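Local coordinates for protein NreA (Staphylococcus aureus subsp. aureus, PDB 6K2H) that probably senses nitrate through its GAF domain and takes part in nitrate-responsive signalling, at residues Arg64-Thr69 against Met77-Val82; Gly68-Thr73 against Val105-Leu110; Glu90-Asp93 against Leu97-Glu100; Phe122-Arg125 against Leu130-Ile133. The protein carries 1 engineered substitution. All blocks are in the same frame, centred on the assembly; numbering follows the deposited sequence.

Contact 1 (Arg64-Thr69 against Met77-Val82). With EDO (1,2-ethanediol), chain B.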
loop_
_atom_site.group_PDB
_atom_site.type_symbol
_atom_site.label_atom_id
_atom_site.label_comp_id
_atom_site.label_asym_id
_atom_site.label_seq_id
_atom_site.Cartn_x
_atom_site.Cartn_y
_atom_site.Cartn_z
ATOM N N ARG A 64 6.839 5.997 8.989
ATOM C CA ARG A 64 7.619 6.173 7.758
ATOM C C ARG A 64 6.880 5.615 6.539
ATOM O O ARG A 64 6.434 4.451 6.557
ATOM C CB ARG A 64 8.971 5.481 7.873
ATOM C CG ARG A 64 9.673 5.614 9.233
ATOM C CD ARG A 64 9.739 7.038 9.788
ATOM N NE ARG A 64 9.965 8.011 8.719
ATOM C CZ ARG A 64 9.585 9.289 8.725
ATOM N NH1 ARG A 64 9.861 10.035 7.661
ATOM N NH2 ARG A 64 8.954 9.840 9.767
ATOM N N GLY A 65 6.839 6.429 5.483
ATOM C CA GLY A 65 6.312 6.043 4.183
ATOM C C GLY A 65 4.805 5.984 4.178
ATOM O O GLY A 65 4.133 6.408 5.124
ATOM N N LEU A 66 4.269 5.400 3.131
ATOM C CA LEU A 66 2.851 5.251 3.068
ATOM C C LEU A 66 2.357 4.269 4.122
ATOM O O LEU A 66 1.389 4.556 4.794
ATOM C CB LEU A 66 2.382 4.736 1.725
ATOM C CG LEU A 66 2.747 5.690 0.567
ATOM C CD1 LEU A 66 2.806 4.924 -0.716
ATOM C CD2 LEU A 66 1.718 6.769 0.476
ATOM N N ALA A 67 2.956 3.093 4.179
ATOM C CA ALA A 67 2.470 2.068 5.105
ATOM C C ALA A 67 2.669 2.540 6.561
ATOM O O ALA A 67 1.778 2.409 7.422
ATOM C CB ALA A 67 3.165 0.756 4.875
ATOM N N GLY A 68 3.846 3.041 6.876
ATOM C CA GLY A 68 4.057 3.450 8.267
ATOM C C GLY A 68 3.215 4.596 8.724
ATOM O O GLY A 68 2.794 4.649 9.897
ATOM N N THR A 69 2.949 5.527 7.830
ATOM C CA THR A 69 2.097 6.653 8.175
ATOM C C THR A 69 0.655 6.199 8.387
ATOM O O THR A 69 0.026 6.578 9.353
ATOM C CB THR A 69 2.197 7.750 7.095
ATOM O OG1 THR A 69 3.586 8.127 6.918
ATOM C CG2 THR A 69 1.381 8.938 7.414
ATOM N N MET A 77 -4.343 7.564 2.994
ATOM C CA MET A 77 -3.518 8.561 2.295
ATOM C C MET A 77 -3.808 8.452 0.836
ATOM O O MET A 77 -3.848 7.339 0.293
ATOM C CB MET A 77 -2.049 8.250 2.529
ATOM C CG MET A 77 -1.574 8.427 3.927
ATOM S SD MET A 77 0.232 8.288 4.019
ATOM C CE MET A 77 0.712 9.462 2.739
ATOM N N VAL A 78 -4.047 9.576 0.194
ATOM C CA VAL A 78 -4.402 9.596 -1.204
ATOM C C VAL A 78 -3.457 10.519 -1.899
ATOM O O VAL A 78 -3.292 11.679 -1.481
ATOM C CB VAL A 78 -5.824 10.079 -1.412
ATOM C CG1 VAL A 78 -6.137 10.148 -2.878
ATOM C CG2 VAL A 78 -6.850 9.192 -0.752
ATOM N N ILE A 79 -2.784 10.017 -2.915
ATOM C CA ILE A 79 -1.966 10.866 -3.780
ATOM C C ILE A 79 -2.437 10.761 -5.224
ATOM O O ILE A 79 -2.190 9.750 -5.910
ATOM C CB ILE A 79 -0.473 10.519 -3.645
ATOM C CG1 ILE A 79 -0.083 10.481 -2.182
ATOM C CG2 ILE A 79 0.347 11.438 -4.517
ATOM C CD1 ILE A 79 1.327 10.031 -1.961
ATOM N N ALA A 80 -3.116 11.791 -5.746
ATOM C CA ALA A 80 -3.805 11.650 -7.032
ATOM C C ALA A 80 -2.802 11.706 -8.192
ATOM O O ALA A 80 -3.100 11.205 -9.238
ATOM C CB ALA A 80 -4.874 12.739 -7.226
ATOM N N ASN A 81 -1.678 12.382 -7.951
ATOM C CA ASN A 81 -0.564 12.461 -8.882
ATOM C C ASN A 81 0.746 12.630 -8.148
ATOM O O ASN A 81 1.033 13.663 -7.553
ATOM C CB ASN A 81 -0.694 13.582 -9.958
ATOM C CG ASN A 81 0.440 13.489 -10.981
ATOM O OD1 ASN A 81 1.530 13.995 -10.777
ATOM N ND2 ASN A 81 0.272 12.572 -11.927
ATOM N N VAL A 82 1.571 11.601 -8.232
ATOM C CA VAL A 82 2.817 11.535 -7.512
ATOM C C VAL A 82 3.839 12.594 -7.961
ATOM O O VAL A 82 4.482 13.221 -7.064
ATOM C CB VAL A 82 3.408 10.069 -7.522
ATOM C CG1 VAL A 82 4.854 10.004 -6.938
ATOM C CG2 VAL A 82 2.528 9.140 -6.768
HETATM C C1 EDO B . 6.850 2.184 1.167
HETATM O O1 EDO B . 7.181 1.725 0.048
HETATM C C2 EDO B . 5.862 3.142 1.145
HETATM O O2 EDO B . 5.436 3.047 2.428
#
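The apolar part of this contact brings Leu66 and Thr69 of helix 65-73 down onto Met77 and Ile79 of the edge strand 77-79. Leu66 carries its CD2 branch to Met77 CE at 3.7 Å and, more loosely, to Ile79 CD1 at 4.1 Å, whereas its CD1 branch faces the bound 1,2-ethanediol. Met77 bends at its last torsion (chi3 52°), which folds CE toward the leucine while SD stays against the threonine. There the sulfur lies 3.6 Å from Thr69 CG2, the two side chains meeting at about a right angle.

The polar interactions stay with the helix. Thr69 places CG2 anti to its own N (chi1 -55°), putting the methyl on the strand and leaving OG1 close to Gly65 O, a carbonyl that also accepts from Thr69 N.

The ethanediol, probably from the crystallisation liquor, sits at the helix start. Its O2 takes a nearly straight bond from Ala67 N, 3.0 Å with an angle of 165°, and a weak, bent one from Leu66 N. Trp44 NE1 and Ile96 N bind the same molecule. The amides of Leu66, Ala67 and Ile96, with the tryptophan NE1, thus gather round the diol in a pocket of this GAF domain that is consistent with the nitrate site of NreA, an inference because the bound molecule here is not nitrate.

Contact 2 (Gly68-Thr73 against Val105-Leu110)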
loop_
_atom_site.group_PDB
_atom_site.type_symbol
_atom_site.label_atom_id
_atom_site.label_comp_id
_atom_site.label_asym_id
_atom_site.label_seq_id
_atom_site.Cartn_x
_atom_site.Cartn_y
_atom_site.Cartn_z
ATOM N N GLY A 68 3.846 3.041 6.876
ATOM C CA GLY A 68 4.057 3.450 8.267
ATOM C C GLY A 68 3.215 4.596 8.724
ATOM O O GLY A 68 2.794 4.649 9.897
ATOM N N THR A 69 2.949 5.527 7.830
ATOM C CA THR A 69 2.097 6.653 8.175
ATOM C C THR A 69 0.655 6.199 8.387
ATOM O O THR A 69 0.026 6.578 9.353
ATOM C CB THR A 69 2.197 7.750 7.095
ATOM O OG1 THR A 69 3.586 8.127 6.918
ATOM C CG2 THR A 69 1.381 8.938 7.414
ATOM N N VAL A 70 0.152 5.348 7.529
ATOM C CA VAL A 70 -1.234 4.914 7.694
ATOM C C VAL A 70 -1.386 4.121 9.004
ATOM O O VAL A 70 -2.387 4.268 9.672
ATOM C CB VAL A 70 -1.690 4.116 6.475
ATOM C CG1 VAL A 70 -3.070 3.467 6.711
ATOM C CG2 VAL A 70 -1.765 5.004 5.247
ATOM N N MET A 71 -0.397 3.278 9.327
ATOM C CA MET A 71 -0.438 2.427 10.493
ATOM C C MET A 71 -0.449 3.289 11.705
ATOM O O MET A 71 -1.130 2.982 12.663
ATOM C CB MET A 71 0.770 1.481 10.555
ATOM C CG MET A 71 0.700 0.469 9.460
ATOM S SD MET A 71 0.871 -1.253 9.779
ATOM C CE MET A 71 -0.051 -1.366 11.294
ATOM N N LYS A 72 0.292 4.358 11.661
ATOM C CA LYS A 72 0.406 5.250 12.792
ATOM C C LYS A 72 -0.823 6.089 12.957
ATOM O O LYS A 72 -1.324 6.188 14.057
ATOM C CB LYS A 72 1.616 6.175 12.656
ATOM C CG LYS A 72 1.636 7.233 13.766
ATOM C CD LYS A 72 2.957 7.958 13.897
ATOM C CE LYS A 72 2.893 8.997 15.018
ATOM N NZ LYS A 72 3.570 10.273 14.644
ATOM N N THR A 73 -1.297 6.714 11.889
ATOM C CA THR A 73 -2.443 7.627 11.982
ATOM C C THR A 73 -3.780 6.977 11.937
ATOM O O THR A 73 -4.747 7.583 12.345
ATOM C CB THR A 73 -2.496 8.608 10.785
ATOM O OG1 THR A 73 -2.615 7.866 9.555
ATOM C CG2 THR A 73 -1.297 9.454 10.754
ATOM N N VAL A 105 -1.603 6.864 -5.988
ATOM C CA VAL A 105 -1.767 5.846 -4.946
ATOM C C VAL A 105 -2.913 6.147 -3.987
ATOM O O VAL A 105 -3.240 7.335 -3.730
ATOM C CB VAL A 105 -0.480 5.564 -4.093
ATOM C CG1 VAL A 105 0.647 5.009 -4.939
ATOM C CG2 VAL A 105 0.013 6.789 -3.420
ATOM N N LEU A 106 -3.517 5.082 -3.491
ATOM C CA LEU A 106 -4.589 5.113 -2.492
ATOM C C LEU A 106 -4.116 4.087 -1.451
ATOM O O LEU A 106 -4.085 2.867 -1.734
ATOM C CB LEU A 106 -5.924 4.666 -3.091
ATOM C CG LEU A 106 -7.048 4.291 -2.106
ATOM C CD1 LEU A 106 -7.384 5.456 -1.231
ATOM C CD2 LEU A 106 -8.256 3.812 -2.877
ATOM N N ALA A 107 -3.784 4.549 -0.243
ATOM C CA ALA A 107 -3.372 3.619 0.810
ATOM C C ALA A 107 -4.384 3.667 1.960
ATOM O O ALA A 107 -4.691 4.730 2.473
ATOM C CB ALA A 107 -2.050 3.956 1.300
ATOM N N VAL A 108 -4.944 2.501 2.256
ATOM C CA VAL A 108 -6.016 2.434 3.275
ATOM C C VAL A 108 -5.688 1.552 4.465
ATOM O O VAL A 108 -5.063 0.501 4.296
ATOM C CB VAL A 108 -7.311 1.970 2.631
ATOM C CG1 VAL A 108 -7.764 2.913 1.538
ATOM C CG2 VAL A 108 -7.230 0.536 2.102
ATOM N N PRO A 109 -6.095 1.956 5.682
ATOM C CA PRO A 109 -5.823 1.111 6.850
ATOM C C PRO A 109 -6.672 -0.139 6.805
ATOM O O PRO A 109 -7.859 -0.120 6.339
ATOM C CB PRO A 109 -6.204 1.991 8.008
ATOM C CG PRO A 109 -7.220 2.922 7.503
ATOM C CD PRO A 109 -6.751 3.219 6.079
ATOM N N LEU A 110 -6.092 -1.231 7.267
ATOM C CA LEU A 110 -6.829 -2.484 7.458
ATOM C C LEU A 110 -7.090 -2.608 8.962
ATOM O O LEU A 110 -6.146 -2.509 9.756
ATOM C CB LEU A 110 -6.040 -3.654 6.952
ATOM C CG LEU A 110 -5.874 -3.618 5.419
ATOM C CD1 LEU A 110 -5.086 -4.838 5.041
ATOM C CD2 LEU A 110 -7.209 -3.677 4.680
#
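Val70 lies over the peptide that joins Val108 to Pro109, its CG1 methyl 3.5 Å from Pro109 N and 3.6 Å from Pro109 CA. The same methyl touches two further ring carbons, Pro109 CB and CD, each 3.7 Å from Val70 CG1. With CG1 anti to the backbone N (chi1 171°), the other branch is left to run back along the strand, where Val70 CG2 reaches Ala107 CB at 4.1 Å. One valine thus spans three residues of strand 104-112. The segment axes approach to 8.1 Å and run at 40° to each other, so the helix crosses this strand of the antiparallel GAF sheet at a slant, with a one-carbon side chain, that of Ala107, beneath it. Val108 points to the other face, toward Ile139 of helix 136-140.

At the end of the helix, Thr73 OG1 turns back to Thr69 O, 2.9 Å away and above the carbonyl plane, while Thr73 N bonds to the same oxygen. On the strand, backbone bonds join Ala107 to Met77 and Val108 to Leu120. Proline nitrogen bears no hydrogen, so the methyl resting on it buries no donor, and what joins helix to strand is shape and apolar burial alone.

Contact 3 (Glu90-Asp93 against Leu97-Glu100)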
loop_
_atom_site.group_PDB
_atom_site.type_symbol
_atom_site.label_atom_id
_atom_site.label_comp_id
_atom_site.label_asym_id
_atom_site.label_seq_id
_atom_site.Cartn_x
_atom_site.Cartn_y
_atom_site.Cartn_z
ATOM N N GLU A 90 11.008 13.237 -2.596
ATOM C CA GLU A 90 10.166 12.725 -1.513
ATOM C C GLU A 90 9.804 11.276 -1.686
ATOM O O GLU A 90 9.480 10.610 -0.719
ATOM C CB GLU A 90 8.840 13.512 -1.429
ATOM C CG GLU A 90 9.075 14.930 -0.991
ATOM C CD GLU A 90 7.799 15.725 -0.726
ATOM O OE1 GLU A 90 7.785 16.873 -1.188
ATOM O OE2 GLU A 90 6.847 15.206 -0.102
ATOM N N LYS A 91 9.851 10.806 -2.924
ATOM C CA LYS A 91 9.549 9.360 -3.232
ATOM C C LYS A 91 10.380 8.424 -2.480
ATOM O O LYS A 91 9.981 7.304 -2.238
ATOM C CB LYS A 91 9.736 9.025 -4.741
ATOM C CG LYS A 91 8.693 9.655 -5.554
ATOM C CD LYS A 91 9.080 9.722 -7.014
ATOM C CE LYS A 91 8.298 8.821 -7.889
ATOM N NZ LYS A 91 8.708 9.048 -9.310
ATOM N N ILE A 92 11.607 8.827 -2.142
ATOM C CA ILE A 92 12.439 7.979 -1.376
ATOM C C ILE A 92 11.850 7.661 0.022
ATOM O O ILE A 92 12.140 6.604 0.528
ATOM C CB ILE A 92 13.903 8.510 -1.394
ATOM C CG1 ILE A 92 14.896 7.393 -1.209
ATOM C CG2 ILE A 92 14.080 9.578 -0.358
ATOM C CD1 ILE A 92 16.342 7.832 -1.419
ATOM N N ASP A 93 11.017 8.517 0.619
ATOM C CA ASP A 93 10.312 8.237 1.895
ATOM C C ASP A 93 9.311 7.096 1.762
ATOM O O ASP A 93 9.055 6.390 2.732
ATOM C CB ASP A 93 9.543 9.490 2.427
ATOM C CG ASP A 93 8.454 9.147 3.524
ATOM O OD1 ASP A 93 8.818 8.918 4.710
ATOM O OD2 ASP A 93 7.219 9.122 3.204
ATOM N N LEU A 97 6.828 3.531 -4.193
ATOM C CA LEU A 97 6.632 4.388 -5.360
ATOM C C LEU A 97 7.780 4.390 -6.404
ATOM O O LEU A 97 7.532 4.517 -7.550
ATOM C CB LEU A 97 6.464 5.852 -4.903
ATOM C CG LEU A 97 5.365 6.162 -3.943
ATOM C CD1 LEU A 97 5.457 7.639 -3.543
ATOM C CD2 LEU A 97 4.051 5.883 -4.519
ATOM N N LEU A 98 9.008 4.237 -5.947
ATOM C CA LEU A 98 10.164 4.136 -6.820
ATOM C C LEU A 98 10.251 2.759 -7.492
ATOM O O LEU A 98 10.419 2.694 -8.667
ATOM C CB LEU A 98 11.454 4.354 -6.051
ATOM C CG LEU A 98 11.689 5.780 -5.532
ATOM C CD1 LEU A 98 12.962 5.704 -4.702
ATOM C CD2 LEU A 98 11.892 6.692 -6.714
ATOM N N SER A 99 10.171 1.695 -6.726
ATOM C CA SER A 99 10.424 0.350 -7.270
ATOM C C SER A 99 9.316 -0.046 -8.228
ATOM O O SER A 99 9.590 -0.746 -9.201
ATOM C CB SER A 99 10.599 -0.666 -6.138
ATOM O OG SER A 99 9.401 -1.030 -5.441
ATOM N N GLU A 100 8.083 0.486 -8.041
ATOM C CA GLU A 100 6.967 0.128 -8.914
ATOM C C GLU A 100 6.483 1.283 -9.807
ATOM O O GLU A 100 5.537 1.103 -10.503
ATOM C CB GLU A 100 5.834 -0.441 -8.062
ATOM C CG GLU A 100 6.119 -1.808 -7.442
ATOM C CD GLU A 100 6.317 -2.908 -8.502
ATOM O OE1 GLU A 100 5.695 -2.777 -9.604
ATOM O OE2 GLU A 100 7.038 -3.892 -8.213
#
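Glu100 OE1, on the residue that follows helix 96-99, is gripped by two groups, the Lys51 backbone N and Arg125 NH2, the latter in a salt bridge. Within the helix just before it, Leu98 sends CD2 against the stem of Lys91, 3.7 Å from Lys91 CB and 4.1 Å from Lys91 CD, and the two chains meet at an oblique angle. Its other branch reaches past the Lys91 carbonyl to the next residue, with Leu98 CD1 4.1 Å from Ile92 CA and 4.3 Å from Ile92 CG1. The leucine fork therefore straddles the step from Lys91 to Ile92. Turned at chi3 (110°), the lysine carries CE on to Val82. Leu97, on the inner side, offers CD1 to Lys91 CG at a loose 4.3 Å. The packing between the segments is thus aliphatic.

Polar bonds hold the facing segment in shape. Asp93 N bonds to Glu90 O at 2.9 Å, closing the turn that presents Lys91 to the helix, and Asp93 OD1 accepts a hydrogen bond from Gly65 N.

Leu98 and Ile92 are exposed, whereas Leu97 is buried, with its side chain about 6 Å from the bound ethanediol. This packing of turn on short helix is consistent with a cover over the pocket of this GAF domain, where the ethanediol lies.

Contact 4 (Phe122-Arg125 against Leu130-Ile133)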
loop_
_atom_site.group_PDB
_atom_site.type_symbol
_atom_site.label_atom_id
_atom_site.label_comp_id
_atom_site.label_asym_id
_atom_site.label_seq_id
_atom_site.Cartn_x
_atom_site.Cartn_y
_atom_site.Cartn_z
ATOM N N PHE A 122 -3.311 0.614 -3.177
ATOM C CA PHE A 122 -3.685 0.506 -4.606
ATOM C C PHE A 122 -2.838 1.529 -5.339
ATOM O O PHE A 122 -2.743 2.717 -4.932
ATOM C CB PHE A 122 -5.181 0.811 -4.803
ATOM C CG PHE A 122 -6.091 -0.250 -4.237
ATOM C CD1 PHE A 122 -6.253 -1.437 -4.948
ATOM C CD2 PHE A 122 -6.846 -0.027 -3.122
ATOM C CE1 PHE A 122 -7.124 -2.417 -4.463
ATOM C CE2 PHE A 122 -7.737 -0.988 -2.644
ATOM C CZ PHE A 122 -7.870 -2.183 -3.328
ATOM N N GLY A 123 -2.192 1.096 -6.408
ATOM C CA GLY A 123 -1.359 1.999 -7.200
ATOM C C GLY A 123 -1.611 2.001 -8.701
ATOM O O GLY A 123 -1.925 0.957 -9.254
ATOM N N GLN A 124 -1.530 3.164 -9.327
ATOM C CA GLN A 124 -1.562 3.274 -10.788
ATOM C C GLN A 124 -0.196 3.586 -11.331
ATOM O O GLN A 124 0.618 4.273 -10.655
ATOM C CB GLN A 124 -2.534 4.356 -11.262
ATOM C CG GLN A 124 -3.979 4.128 -10.811
ATOM C CD GLN A 124 -4.683 3.003 -11.516
ATOM O OE1 GLN A 124 -4.144 1.903 -11.686
ATOM N NE2 GLN A 124 -5.921 3.262 -11.960
ATOM N N ARG A 125 0.017 3.178 -12.583
ATOM C CA ARG A 125 1.186 3.565 -13.333
ATOM C C ARG A 125 0.772 4.393 -14.538
ATOM O O ARG A 125 -0.389 4.485 -14.889
ATOM C CB ARG A 125 1.926 2.307 -13.824
ATOM C CG ARG A 125 2.471 1.503 -12.637
ATOM C CD ARG A 125 3.544 0.514 -13.076
ATOM N NE ARG A 125 3.742 -0.465 -12.012
ATOM C CZ ARG A 125 3.068 -1.610 -11.878
ATOM N NH1 ARG A 125 2.161 -2.002 -12.781
ATOM N NH2 ARG A 125 3.282 -2.337 -10.798
ATOM N N LEU A 130 -6.738 7.369 -10.359
ATOM C CA LEU A 130 -7.406 6.554 -9.380
ATOM C C LEU A 130 -8.881 6.447 -9.812
ATOM O O LEU A 130 -9.477 7.443 -10.020
ATOM C CB LEU A 130 -7.359 7.225 -8.027
ATOM C CG LEU A 130 -5.977 7.429 -7.396
ATOM C CD1 LEU A 130 -6.115 8.227 -6.115
ATOM C CD2 LEU A 130 -5.260 6.108 -7.170
ATOM N N PRO A 131 -9.441 5.238 -9.936
ATOM C CA PRO A 131 -10.856 5.238 -10.318
ATOM C C PRO A 131 -11.774 5.808 -9.280
ATOM O O PRO A 131 -12.680 6.488 -9.660
ATOM C CB PRO A 131 -11.162 3.760 -10.601
ATOM C CG PRO A 131 -9.863 3.128 -10.899
ATOM C CD PRO A 131 -8.898 3.894 -9.949
ATOM N N LYS A 132 -11.574 5.461 -7.997
ATOM C CA LYS A 132 -12.479 5.745 -6.891
ATOM C C LYS A 132 -11.729 5.666 -5.546
ATOM O O LYS A 132 -10.880 4.795 -5.352
ATOM C CB LYS A 132 -13.559 4.683 -6.926
ATOM C CG LYS A 132 -14.507 4.708 -5.813
ATOM C CD LYS A 132 -15.614 3.650 -6.027
ATOM C CE LYS A 132 -16.698 3.966 -5.090
ATOM N NZ LYS A 132 -17.868 3.069 -5.343
ATOM N N ILE A 133 -12.042 6.580 -4.638
ATOM C CA ILE A 133 -11.414 6.642 -3.291
ATOM C C ILE A 133 -12.337 5.823 -2.374
ATOM O O ILE A 133 -13.524 6.112 -2.335
ATOM C CB ILE A 133 -11.454 8.143 -2.859
ATOM C CG1 ILE A 133 -10.646 8.953 -3.867
ATOM C CG2 ILE A 133 -10.924 8.395 -1.470
ATOM C CD1 ILE A 133 -9.220 8.441 -4.053
#
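The end of strand 115-124 and the loop that turns back from it come nearest at Gln124 and Leu130, whose CA atoms lie 6.8 Å apart. Gln124 carries the contact. Its chain is bent at chi2 (-72°), which swings the amide round to the loop and brings NE2 to Pro131 CD at 3.6 Å and to Pro131 CG at 4.1 Å. The amide and the proline ring approach from opposite directions, and their meeting is one of van der Waals packing. The polar bonds of the amide run to residues outside the two segments: NE2 donates to Pro129 O and OE1 accepts from Asp26 N, which together leave little doubt about which end is nitrogen and fix the rotation of the group.

This strand lies in the middle of the antiparallel GAF sheet, and the loop leads into helix 136-140 on the face away from helix 65-73. Leu130 packs beside the glutamine, where Gln124 CG lies 4.3 Å from both Leu130 CD2 and Leu130 N. The leucine also touches Ala104 of the adjoining strand and Val78 of the edge strand beyond it, while Tyr25 packs on both Leu130 and Pro131 and stacks its ring with Phe122.

All four contacts belong to one GAF domain. Contacts 1 and 2 share Gly68 and Thr69 of helix 65-73 and have centres about 7 Å apart; the strands they reach, 77-79 and 104-112, are neighbours in the antiparallel sheet. Contact 3, about 10 Å from contact 1 between centres, lies within the chain loop that contact 2 closes, and Leu66 packs on Leu97 where the two meet near the ethanediol. Contact 4 comes last, on the next strand, with its loop on the opposite face. The salt bridge from Glu100 to Arg125 joins contacts 3 and 4, whose centres are about 16 Å apart, so pocket cover, helix and sheet form one connected framework.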